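Local coordinates for endoglucanase (Bacillus akibai, PDB 1UWW), which hydrolyses internal beta-1,4-glucosidic links in cellulose and related glucans, and is represented here by its family 28 carbohydrate-binding module, which is specific for non-crystalline cellulose, at residues F93-R99 with D176-F182; R83-V89 with K148-I154. All blocks are in the same frame, centred on the assembly; numbering follows the deposited sequence.

Interaction 1. Residues F93-R99 with D176-F182; sequences FYLDPVR and DFAGRVF. With CA (calcium ion), chain D.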
ATOM      1  N   PHE A  93     -16.109  -3.916   6.173  1.00 16.25           N
ATOM      2  CA  PHE A  93     -15.545  -5.109   5.548  1.00 16.22           C
ATOM      3  C   PHE A  93     -15.557  -6.204   6.575  1.00 16.60           C
ATOM      4  O   PHE A  93     -15.093  -6.020   7.683  1.00 18.20           O
ATOM      5  CB  PHE A  93     -14.119  -4.855   5.104  1.00 16.65           C
ATOM      6  CG  PHE A  93     -13.530  -5.973   4.282  1.00 18.05           C
ATOM      7  CD1 PHE A  93     -14.174  -6.505   3.177  1.00 17.78           C
ATOM      8  CD2 PHE A  93     -12.301  -6.510   4.633  1.00 18.98           C
ATOM      9  CE1 PHE A  93     -13.592  -7.565   2.434  1.00 19.75           C
ATOM     10  CE2 PHE A  93     -11.719  -7.551   3.880  1.00 19.67           C
ATOM     11  CZ  PHE A  93     -12.356  -8.077   2.806  1.00 18.92           C
ATOM     12  N   TYR A  94     -16.105  -7.349   6.222  1.00 16.78           N
ATOM     13  CA  TYR A  94     -16.188  -8.465   7.148  1.00 17.11           C
ATOM     14  C   TYR A  94     -15.551  -9.687   6.520  1.00 18.28           C
ATOM     15  O   TYR A  94     -15.639  -9.907   5.308  1.00 18.09           O
ATOM     16  CB  TYR A  94     -17.624  -8.823   7.493  1.00 17.62           C
ATOM     17  CG  TYR A  94     -18.498  -7.677   7.954  1.00 17.15           C
ATOM     18  CD1 TYR A  94     -19.169  -6.882   7.052  1.00 18.13           C
ATOM     19  CD2 TYR A  94     -18.677  -7.423   9.291  1.00 17.61           C
ATOM     20  CE1 TYR A  94     -19.981  -5.849   7.475  1.00 18.33           C
ATOM     21  CE2 TYR A  94     -19.491  -6.390   9.730  1.00 18.63           C
ATOM     22  CZ  TYR A  94     -20.137  -5.640   8.811  1.00 16.67           C
ATOM     23  OH  TYR A  94     -20.985  -4.611   9.207  1.00 19.32           O
ATOM     24  N   LEU A  95     -14.908 -10.469   7.358  1.00 18.10           N
ATOM     25  CA  LEU A  95     -14.364 -11.754   6.955  1.00 18.77           C
ATOM     26  C   LEU A  95     -14.928 -12.840   7.847  1.00 18.44           C
ATOM     27  O   LEU A  95     -14.940 -12.717   9.068  1.00 18.35           O
ATOM     28  CB  LEU A  95     -12.845 -11.760   7.023  1.00 19.89           C
ATOM     29  CG  LEU A  95     -12.163 -10.619   6.268  1.00 22.14           C
ATOM     30  CD1 LEU A  95     -11.850  -9.501   7.215  1.00 26.62           C
ATOM     31  CD2 LEU A  95     -10.917 -11.077   5.554  1.00 25.03           C
ATOM     32  N   ASP A  96     -15.345 -13.931   7.215  1.00 18.88           N
ATOM     33  CA  ASP A  96     -15.634 -15.169   7.919  1.00 19.07           C
ATOM     34  C   ASP A  96     -14.720 -16.239   7.338  1.00 18.97           C
ATOM     35  O   ASP A  96     -15.067 -16.913   6.357  1.00 18.71           O
ATOM     36  CB  ASP A  96     -17.087 -15.572   7.778  1.00 20.16           C
ATOM     37  CG  ASP A  96     -17.454 -16.764   8.669  1.00 22.76           C
ATOM     38  OD1 ASP A  96     -16.536 -17.428   9.229  1.00 22.44           O
ATOM     39  OD2 ASP A  96     -18.650 -17.083   8.893  1.00 27.48           O
ATOM     40  N   PRO A  97     -13.524 -16.347   7.902  1.00 19.51           N
ATOM     41  CA  PRO A  97     -12.579 -17.330   7.365  1.00 19.65           C
ATOM     42  C   PRO A  97     -13.001 -18.757   7.671  1.00 19.37           C
ATOM     43  O   PRO A  97     -13.635 -19.038   8.685  1.00 20.12           O
ATOM     44  CB  PRO A  97     -11.269 -17.020   8.091  1.00 20.87           C
ATOM     45  CG  PRO A  97     -11.673 -16.316   9.323  1.00 22.54           C
ATOM     46  CD  PRO A  97     -12.969 -15.610   9.050  1.00 20.30           C
ATOM     47  N   VAL A  98     -12.620 -19.633   6.763  1.00 19.74           N
ATOM     48  CA  VAL A  98     -12.450 -21.036   7.094  1.00 20.64           C
ATOM     49  C   VAL A  98     -10.994 -21.333   7.411  1.00 21.44           C
ATOM     50  O   VAL A  98     -10.724 -22.246   8.204  1.00 24.80           O
ATOM     51  CB  VAL A  98     -13.000 -21.981   5.987  1.00 21.17           C
ATOM     52  CG1 VAL A  98     -12.627 -23.425   6.219  0.50 23.86           C
ATOM     53  CG2 VAL A  98     -14.474 -21.700   5.790  0.50 20.42           C
ATOM     54  N   ARG A  99     -10.045 -20.658   6.752  1.00 19.56           N
ATOM     55  CA  ARG A  99      -8.619 -20.706   7.094  1.00 19.59           C
ATOM     56  C   ARG A  99      -8.107 -19.259   7.123  1.00 19.09           C
ATOM     57  O   ARG A  99      -8.339 -18.482   6.180  1.00 20.02           O
ATOM     58  CB  ARG A  99      -7.816 -21.502   6.049  1.00 19.46           C
ATOM     59  CG  ARG A  99      -6.319 -21.502   6.295  1.00 20.58           C
ATOM     60  CD  ARG A  99      -5.563 -22.460   5.413  1.00 19.14           C
ATOM     61  NE  ARG A  99      -5.828 -22.173   4.001  1.00 18.89           N
ATOM     62  CZ  ARG A  99      -6.164 -23.072   3.090  1.00 19.29           C
ATOM     63  NH1 ARG A  99      -6.199 -24.353   3.403  1.00 19.83           N
ATOM     64  NH2 ARG A  99      -6.458 -22.724   1.870  1.00 20.75           N
ATOM     65  N   ASP A 176      -2.785 -17.273   3.948  1.00 18.99           N
ATOM     66  CA  ASP A 176      -3.472 -18.506   3.587  1.00 19.33           C
ATOM     67  C   ASP A 176      -4.977 -18.337   3.681  1.00 18.76           C
ATOM     68  O   ASP A 176      -5.729 -19.316   3.835  1.00 19.57           O
ATOM     69  CB  ASP A 176      -2.951 -19.667   4.433  1.00 19.75           C
ATOM     70  CG  ASP A 176      -3.212 -19.514   5.895  1.00 21.03           C
ATOM     71  OD1 ASP A 176      -3.702 -18.463   6.387  1.00 21.70           O
ATOM     72  OD2 ASP A 176      -2.937 -20.469   6.690  1.00 23.56           O
ATOM     73  N   PHE A 177      -5.448 -17.101   3.565  1.00 17.96           N
ATOM     74  CA  PHE A 177      -6.862 -16.847   3.708  1.00 17.60           C
ATOM     75  C   PHE A 177      -7.720 -17.662   2.736  1.00 17.09           C
ATOM     76  O   PHE A 177      -7.473 -17.707   1.530  1.00 17.83           O
ATOM     77  CB  PHE A 177      -7.194 -15.345   3.491  1.00 18.11           C
ATOM     78  CG  PHE A 177      -8.672 -15.084   3.600  1.00 18.63           C
ATOM     79  CD1 PHE A 177      -9.279 -14.947   4.828  1.00 18.43           C
ATOM     80  CD2 PHE A 177      -9.466 -15.072   2.484  1.00 17.46           C
ATOM     81  CE1 PHE A 177     -10.653 -14.771   4.938  1.00 20.23           C
ATOM     82  CE2 PHE A 177     -10.845 -14.906   2.590  1.00 18.67           C
ATOM     83  CZ  PHE A 177     -11.426 -14.749   3.799  1.00 19.30           C
ATOM     84  N   ALA A 178      -8.784 -18.278   3.282  1.00 16.54           N
ATOM     85  CA  ALA A 178      -9.869 -18.823   2.492  1.00 16.68           C
ATOM     86  C   ALA A 178     -11.157 -18.651   3.293  1.00 17.45           C
ATOM     87  O   ALA A 178     -11.156 -18.891   4.491  1.00 17.36           O
ATOM     88  CB  ALA A 178      -9.634 -20.315   2.210  1.00 17.37           C
ATOM     89  N   GLY A 179     -12.217 -18.223   2.636  1.00 16.42           N
ATOM     90  CA  GLY A 179     -13.490 -18.004   3.308  1.00 17.00           C
ATOM     91  C   GLY A 179     -14.341 -17.016   2.581  1.00 17.12           C
ATOM     92  O   GLY A 179     -14.140 -16.757   1.410  1.00 18.41           O
ATOM     93  N   ARG A 180     -15.357 -16.516   3.287  1.00 16.81           N
ATOM     94  CA  ARG A 180     -16.324 -15.584   2.713  1.00 16.97           C
ATOM     95  C   ARG A 180     -16.037 -14.189   3.247  1.00 17.35           C
ATOM     96  O   ARG A 180     -15.651 -14.044   4.402  1.00 18.14           O
ATOM     97  CB  ARG A 180     -17.747 -16.041   3.036  1.00 18.02           C
ATOM     98  CG  ARG A 180     -18.803 -15.138   2.446  1.00 18.17           C
ATOM     99  CD  ARG A 180     -20.195 -15.719   2.480  1.00 20.21           C
ATOM    100  NE  ARG A 180     -20.387 -16.761   1.480  1.00 21.98           N
ATOM    101  CZ  ARG A 180     -20.557 -16.550   0.187  1.00 21.83           C
ATOM    102  NH1 ARG A 180     -20.627 -15.330  -0.322  1.00 20.36           N
ATOM    103  NH2 ARG A 180     -20.698 -17.575  -0.651  1.00 25.55           N
ATOM    104  N   VAL A 181     -16.168 -13.201   2.366  1.00 17.44           N
ATOM    105  CA  VAL A 181     -15.993 -11.807   2.747  1.00 18.24           C
ATOM    106  C   VAL A 181     -17.257 -11.052   2.346  1.00 17.62           C
ATOM    107  O   VAL A 181     -18.063 -11.477   1.515  1.00 16.83           O
ATOM    108  CB  VAL A 181     -14.723 -11.164   2.183  1.00 19.41           C
ATOM    109  CG1 VAL A 181     -13.475 -11.940   2.605  1.00 20.25           C
ATOM    110  CG2 VAL A 181     -14.788 -10.999   0.710  1.00 18.17           C
ATOM    111  N   PHE A 182     -17.422  -9.900   2.982  1.00 16.85           N
ATOM    112  CA  PHE A 182     -18.643  -9.090   2.874  1.00 16.58           C
ATOM    113  C   PHE A 182     -18.240  -7.608   2.882  1.00 15.68           C
ATOM    114  O   PHE A 182     -17.417  -7.189   3.702  1.00 16.50           O
ATOM    115  CB  PHE A 182     -19.592  -9.310   4.056  1.00 16.79           C
ATOM    116  CG  PHE A 182     -19.913 -10.765   4.380  1.00 18.10           C
ATOM    117  CD1 PHE A 182     -19.004 -11.573   5.092  1.00 18.33           C
ATOM    118  CD2 PHE A 182     -21.140 -11.287   4.043  1.00 17.78           C
ATOM    119  CE1 PHE A 182     -19.313 -12.878   5.418  1.00 19.27           C
ATOM    120  CE2 PHE A 182     -21.470 -12.619   4.390  1.00 20.22           C
ATOM    121  CZ  PHE A 182     -20.571 -13.387   5.077  1.00 18.85           C
TER
HETATM  122 CA    CA D1193     -15.421 -19.337  10.165  1.00 22.04          CA
HETATM  123  O   HOH W   1      -6.414 -20.181   0.589  1.00 21.25           O
HETATM  124  O   HOH W   2     -13.460 -20.175  11.513  1.00 30.24           O
HETATM  125  O   HOH W   3     -14.647 -17.511  11.508  1.00 22.65           O
HETATM  126  O   HOH W   4     -17.353 -19.648  11.527  1.00 29.09           O
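A classic beta bulge, with Val98 and Arg99 both facing Ala178, interrupts this pairing of antiparallel strands 88-97 and 180-189; Arg99 and Ala178 still pair beyond it. The strands are neighbours in the six-stranded sheet of the beta-sandwich module. The axes of the short strands 93-97 and 180-182 come within 4.6 Å, their directions 166° apart. Tyr94 pairs with Phe182 and Asp96 with Arg180, both as hydrogen-bonded pairs; Asp96 N reaches Arg180 O at 2.8 Å and almost straight. At the bulge, Ala178 O takes bonds from both Val98 N and Arg99 N.

The side chains of Leu95 and Val181 lie side by side on one face of the sheet. Leu95 CD2 also meets Phe177 CE1 at 3.8 Å, and Pro97 CB touches the same ring carbon. Phe93 joins this apolar face, where CE1 of its ring approaches Val181 CB. On the other face Tyr94 and Phe182 cross at about a right angle, with Tyr94 CD1 3.9 Å from Phe182 CB. The Tyr94 ring stacks with His144, and its hydroxyl bonds to Asn48.

Arg99 bends at chi3 (56°), which turns its guanidinium back toward segment 176-182. NE gives a bond of 2.9 Å to Asp176 O, on a lone pair and within the guanidinium plane. NH2 reaches Phe177 O through a water. The Asp176 carboxylate lies beside the aliphatic part of Arg99, and its OD2 bonds to Thr101.

Asp96 OD1 binds a calcium ion at 2.4 Å, as does Pro97 O at 2.3 Å, and three waters also bind the metal. The protein thus supplies one carboxylate oxygen and one carbonyl from adjacent residues. The negative charge of Asp96 probably offsets part of the ion's charge, while the backbone bonds of Asp96 to Arg180 may help hold the site beside the bulge.

Interaction 2. Residues R83-V89 with K148-I154; sequences RGENDYV and KINVRDI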
ATOM      1  N   ARG A  83     -15.009  13.325  -5.743  1.00 19.22           N
ATOM      2  CA  ARG A  83     -14.643  13.424  -4.345  1.00 19.14           C
ATOM      3  C   ARG A  83     -15.457  14.458  -3.591  1.00 19.70           C
ATOM      4  O   ARG A  83     -15.785  14.293  -2.419  1.00 19.45           O
ATOM      5  CB  ARG A  83     -13.161  13.769  -4.196  1.00 19.39           C
ATOM      6  CG  ARG A  83     -12.658  13.886  -2.754  1.00 19.39           C
ATOM      7  CD  ARG A  83     -11.190  14.092  -2.651  1.00 19.17           C
ATOM      8  NE  ARG A  83     -10.780  15.335  -3.312  1.00 18.77           N
ATOM      9  CZ  ARG A  83      -9.549  15.616  -3.704  1.00 19.42           C
ATOM     10  NH1 ARG A  83      -8.552  14.771  -3.530  1.00 19.52           N
ATOM     11  NH2 ARG A  83      -9.300  16.775  -4.310  1.00 19.59           N
ATOM     12  N   GLY A  84     -15.713  15.585  -4.237  1.00 19.46           N
ATOM     13  CA  GLY A  84     -16.351  16.695  -3.547  1.00 20.06           C
ATOM     14  C   GLY A  84     -15.513  17.159  -2.379  1.00 20.07           C
ATOM     15  O   GLY A  84     -14.285  17.113  -2.409  1.00 20.04           O
ATOM     16  N   GLU A  85     -16.181  17.560  -1.307  1.00 20.56           N
ATOM     17  CA  GLU A  85     -15.502  17.963  -0.085  1.00 21.82           C
ATOM     18  C   GLU A  85     -15.193  16.813   0.873  1.00 21.53           C
ATOM     19  O   GLU A  85     -14.683  17.007   1.956  1.00 22.92           O
ATOM     20  CB  GLU A  85     -16.325  19.023   0.642  1.00 23.23           C
ATOM     21  CG  GLU A  85     -16.283  20.362  -0.070  1.00 27.65           C
ATOM     22  CD  GLU A  85     -17.204  21.410   0.548  1.00 34.79           C
ATOM     23  OE1 GLU A  85     -18.328  21.071   0.984  1.00 39.51           O
ATOM     24  OE2 GLU A  85     -16.808  22.592   0.562  1.00 40.29           O
ATOM     25  N   ASN A  86     -15.458  15.600   0.428  1.00 20.53           N
ATOM     26  CA  ASN A  86     -15.175  14.430   1.242  1.00 20.36           C
ATOM     27  C   ASN A  86     -13.702  14.125   1.321  1.00 19.86           C
ATOM     28  O   ASN A  86     -12.925  14.445   0.427  1.00 19.23           O
ATOM     29  CB  ASN A  86     -15.925  13.249   0.657  1.00 20.37           C
ATOM     30  CG  ASN A  86     -17.414  13.426   0.767  1.00 20.76           C
ATOM     31  OD1 ASN A  86     -17.924  13.510   1.880  1.00 24.81           O
ATOM     32  ND2 ASN A  86     -18.102  13.541  -0.355  1.00 22.41           N
ATOM     33  N   ASP A  87     -13.326  13.478   2.416  1.00 19.45           N
ATOM     34  CA  ASP A  87     -11.942  13.174   2.697  1.00 19.70           C
ATOM     35  C   ASP A  87     -11.601  11.697   2.649  1.00 18.84           C
ATOM     36  O   ASP A  87     -10.435  11.366   2.501  1.00 18.71           O
ATOM     37  CB  ASP A  87     -11.532  13.757   4.052  1.00 20.60           C
ATOM     38  CG  ASP A  87     -11.767  15.235   4.120  1.00 26.09           C
ATOM     39  OD1 ASP A  87     -11.461  15.965   3.144  1.00 25.03           O
ATOM     40  OD2 ASP A  87     -12.338  15.763   5.098  1.00 31.32           O
ATOM     41  N   TYR A  88     -12.616  10.839   2.755  1.00 18.69           N
ATOM     42  CA  TYR A  88     -12.419   9.387   2.848  1.00 18.79           C
ATOM     43  C   TYR A  88     -13.417   8.656   2.008  1.00 18.09           C
ATOM     44  O   TYR A  88     -14.508   9.141   1.742  1.00 18.35           O
ATOM     45  CB  TYR A  88     -12.591   8.860   4.294  1.00 19.85           C
ATOM     46  CG  TYR A  88     -11.695   9.524   5.299  1.00 22.51           C
ATOM     47  CD1 TYR A  88     -10.389   9.075   5.508  1.00 25.05           C
ATOM     48  CD2 TYR A  88     -12.131  10.631   6.007  1.00 23.21           C
ATOM     49  CE1 TYR A  88      -9.550   9.716   6.415  1.00 26.10           C
ATOM     50  CE2 TYR A  88     -11.290  11.275   6.916  1.00 27.33           C
ATOM     51  CZ  TYR A  88     -10.017  10.813   7.103  1.00 28.99           C
ATOM     52  OH  TYR A  88      -9.201  11.459   8.010  1.00 33.34           O
ATOM     53  N   VAL A  89     -13.028   7.456   1.556  1.00 18.04           N
ATOM     54  CA  VAL A  89     -13.956   6.400   1.192  1.00 17.93           C
ATOM     55  C   VAL A  89     -13.929   5.424   2.350  1.00 17.94           C
ATOM     56  O   VAL A  89     -12.873   5.026   2.844  1.00 17.45           O
ATOM     57  CB  VAL A  89     -13.554   5.726  -0.122  1.00 17.77           C
ATOM     58  CG1 VAL A  89     -14.345   4.428  -0.384  1.00 19.84           C
ATOM     59  CG2 VAL A  89     -13.790   6.699  -1.281  1.00 19.78           C
ATOM     60  N   LYS A 148     -11.250   2.669   6.112  1.00 18.91           N
ATOM     61  CA  LYS A 148     -11.321   4.122   5.925  1.00 19.73           C
ATOM     62  C   LYS A 148     -10.066   4.522   5.167  1.00 20.28           C
ATOM     63  O   LYS A 148      -8.977   4.345   5.678  1.00 22.27           O
ATOM     64  CB  LYS A 148     -11.411   4.826   7.288  1.00 21.80           C
ATOM     65  CG  LYS A 148     -11.515   6.316   7.278  1.00 25.38           C
ATOM     66  CD  LYS A 148     -11.800   6.846   8.702  1.00 30.00           C
ATOM     67  CE  LYS A 148     -12.108   8.335   8.769  1.00 31.99           C
ATOM     68  NZ  LYS A 148     -13.036   8.653   9.900  1.00 36.64           N
ATOM     69  N   ILE A 149     -10.246   4.950   3.916  1.00 18.52           N
ATOM     70  CA  ILE A 149      -9.120   5.251   3.029  1.00 19.19           C
ATOM     71  C   ILE A 149      -9.186   6.730   2.642  1.00 18.77           C
ATOM     72  O   ILE A 149     -10.190   7.202   2.142  1.00 18.66           O
ATOM     73  CB  ILE A 149      -9.131   4.348   1.773  1.00 19.16           C
ATOM     74  CG1 ILE A 149      -8.981   2.857   2.194  1.00 20.78           C
ATOM     75  CG2 ILE A 149      -8.025   4.729   0.817  1.00 21.09           C
ATOM     76  CD1 ILE A 149      -9.304   1.868   1.131  1.00 23.02           C
ATOM     77  N   ASN A 150      -8.093   7.446   2.899  1.00 18.57           N
ATOM     78  CA  ASN A 150      -8.021   8.876   2.682  1.00 18.96           C
ATOM     79  C   ASN A 150      -7.875   9.181   1.194  1.00 17.67           C
ATOM     80  O   ASN A 150      -6.928   8.749   0.541  1.00 19.82           O
ATOM     81  CB  ASN A 150      -6.850   9.455   3.471  1.00 19.74           C
ATOM     82  CG  ASN A 150      -6.826  10.975   3.472  1.00 21.43           C
ATOM     83  OD1 ASN A 150      -6.959  11.613   2.433  1.00 22.71           O
ATOM     84  ND2 ASN A 150      -6.673  11.562   4.664  1.00 25.94           N
ATOM     85  N   VAL A 151      -8.840   9.922   0.673  1.00 18.10           N
ATOM     86  CA  VAL A 151      -8.797  10.419  -0.704  1.00 18.26           C
ATOM     87  C   VAL A 151      -8.518  11.927  -0.822  1.00 18.84           C
ATOM     88  O   VAL A 151      -8.254  12.417  -1.914  1.00 18.96           O
ATOM     89  CB  VAL A 151     -10.087  10.071  -1.479  1.00 18.20           C
ATOM     90  CG1 VAL A 151     -10.221   8.548  -1.643  1.00 17.89           C
ATOM     91  CG2 VAL A 151     -11.334  10.634  -0.799  1.00 18.85           C
ATOM     92  N   ARG A 152      -8.602  12.637   0.292  1.00 19.20           N
ATOM     93  CA  ARG A 152      -8.174  14.036   0.369  1.00 19.81           C
ATOM     94  C   ARG A 152      -6.713  14.151  -0.050  1.00 21.15           C
ATOM     95  O   ARG A 152      -6.320  15.133  -0.694  1.00 22.00           O
ATOM     96  CB  ARG A 152      -8.408  14.552   1.783  1.00 20.18           C
ATOM     97  CG  ARG A 152      -8.046  16.022   2.003  1.00 20.63           C
ATOM     98  CD  ARG A 152      -8.634  16.964   0.997  1.00 21.64           C
ATOM     99  NE  ARG A 152     -10.052  16.741   0.750  1.00 20.18           N
ATOM    100  CZ  ARG A 152     -10.706  17.253  -0.286  1.00 21.53           C
ATOM    101  NH1 ARG A 152     -10.068  18.039  -1.144  1.00 21.33           N
ATOM    102  NH2 ARG A 152     -11.983  16.994  -0.514  1.00 19.62           N
ATOM    103  N   ASP A 153      -5.936  13.116   0.236  1.00 21.92           N
ATOM    104  CA  ASP A 153      -4.502  13.092  -0.052  1.00 23.44           C
ATOM    105  C   ASP A 153      -4.147  12.765  -1.494  1.00 23.73           C
ATOM    106  O   ASP A 153      -2.953  12.745  -1.840  1.00 26.40           O
ATOM    107  CB  ASP A 153      -3.798  12.165   0.942  1.00 25.33           C
ATOM    108  CG  ASP A 153      -3.756  12.763   2.356  1.00 28.38           C
ATOM    109  OD1 ASP A 153      -4.045  13.979   2.494  1.00 36.86           O
ATOM    110  OD2 ASP A 153      -3.482  12.115   3.382  1.00 33.21           O
ATOM    111  N   ILE A 154      -5.129  12.568  -2.370  1.00 22.01           N
ATOM    112  CA  ILE A 154      -4.854  12.409  -3.800  1.00 21.18           C
ATOM    113  C   ILE A 154      -4.716  13.791  -4.404  1.00 22.46           C
ATOM    114  O   ILE A 154      -5.698  14.486  -4.606  1.00 22.36           O
ATOM    115  CB  ILE A 154      -5.979  11.586  -4.504  1.00 20.84           C
ATOM    116  CG1 ILE A 154      -6.104  10.187  -3.887  1.00 21.18           C
ATOM    117  CG2 ILE A 154      -5.706  11.423  -6.004  1.00 21.10           C
ATOM    118  CD1 ILE A 154      -7.310   9.398  -4.340  1.00 21.57           C
TER
HETATM  119  O   HOH W   5      -6.382  17.755  -4.646  1.00 29.31           O
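Lys148 lies over one face of the Tyr88 ring where strands 88-97 and 142-150 run antiparallel in the six-stranded sheet of the beta-sandwich. The lysine is extended, with CG anti to the backbone N (chi1 -179°). This carries CE over the ring centre, 3.4 Å from the centroid, in a CH-pi contact. NZ stands 4.5 Å from the same centroid, a cation-pi contact. The ring of Tyr88 also meets Asn150, whose amide plane is turned 66° from it. Val89 and Ile149 form a hydrogen-bonded pair, with bonds both ways between their backbones. Val89 CG2 touches Val151 CG1 on the inner face, where Leu109 also packs.

Beyond the strands, two arginines tie the loops together. Arg83 opens a type II' turn that runs to Asn86. Its NH1 binds both Val151 O and Ile154 O, at the edge of the guanidinium and in its plane. These are the first and last residues of a type I turn, so one nitrogen spans it.

Arg152 reaches back the other way, bent at chi2 and chi3. Its NH2 bonds to Gly84 O at 3.0 Å and to Asn86 O at 2.9 Å. The Asn86 carbonyl is approached from above its plane. The two arginine chains cross at about a right angle, and each guanidinium presents one face to the other, the planes 40° apart. Asp159 forms salt bridges to both arginines, which probably eases the closeness of their charges. Asp87 adds another carboxylate: OD2 bonds to Ala191 N, while OD1 makes a salt bridge of 2.9 Å with Arg152 NE, which meets that oxygen nearly along its C-O bond.

How the interactions relate
Interactions 1 and 2 lie about 27 Å apart between centres, on opposite sides of the chain's centre. They share strand 88-97. Interaction 2 sits at its start and pairs it with strand 142-150. Interaction 1 sits at its end and pairs it with strand 180-189. The two partners flank this strand in the same six-stranded antiparallel sheet. Along the chain the segments alternate: 83-89, 93-99, 148-154, 176-182. The first two are separated by only three residues, yet each partner lies some 60 to 80 residues further along the chain. One strand therefore joins two distant ends of the binding module, one with a calcium site and the other with arginine-linked turns.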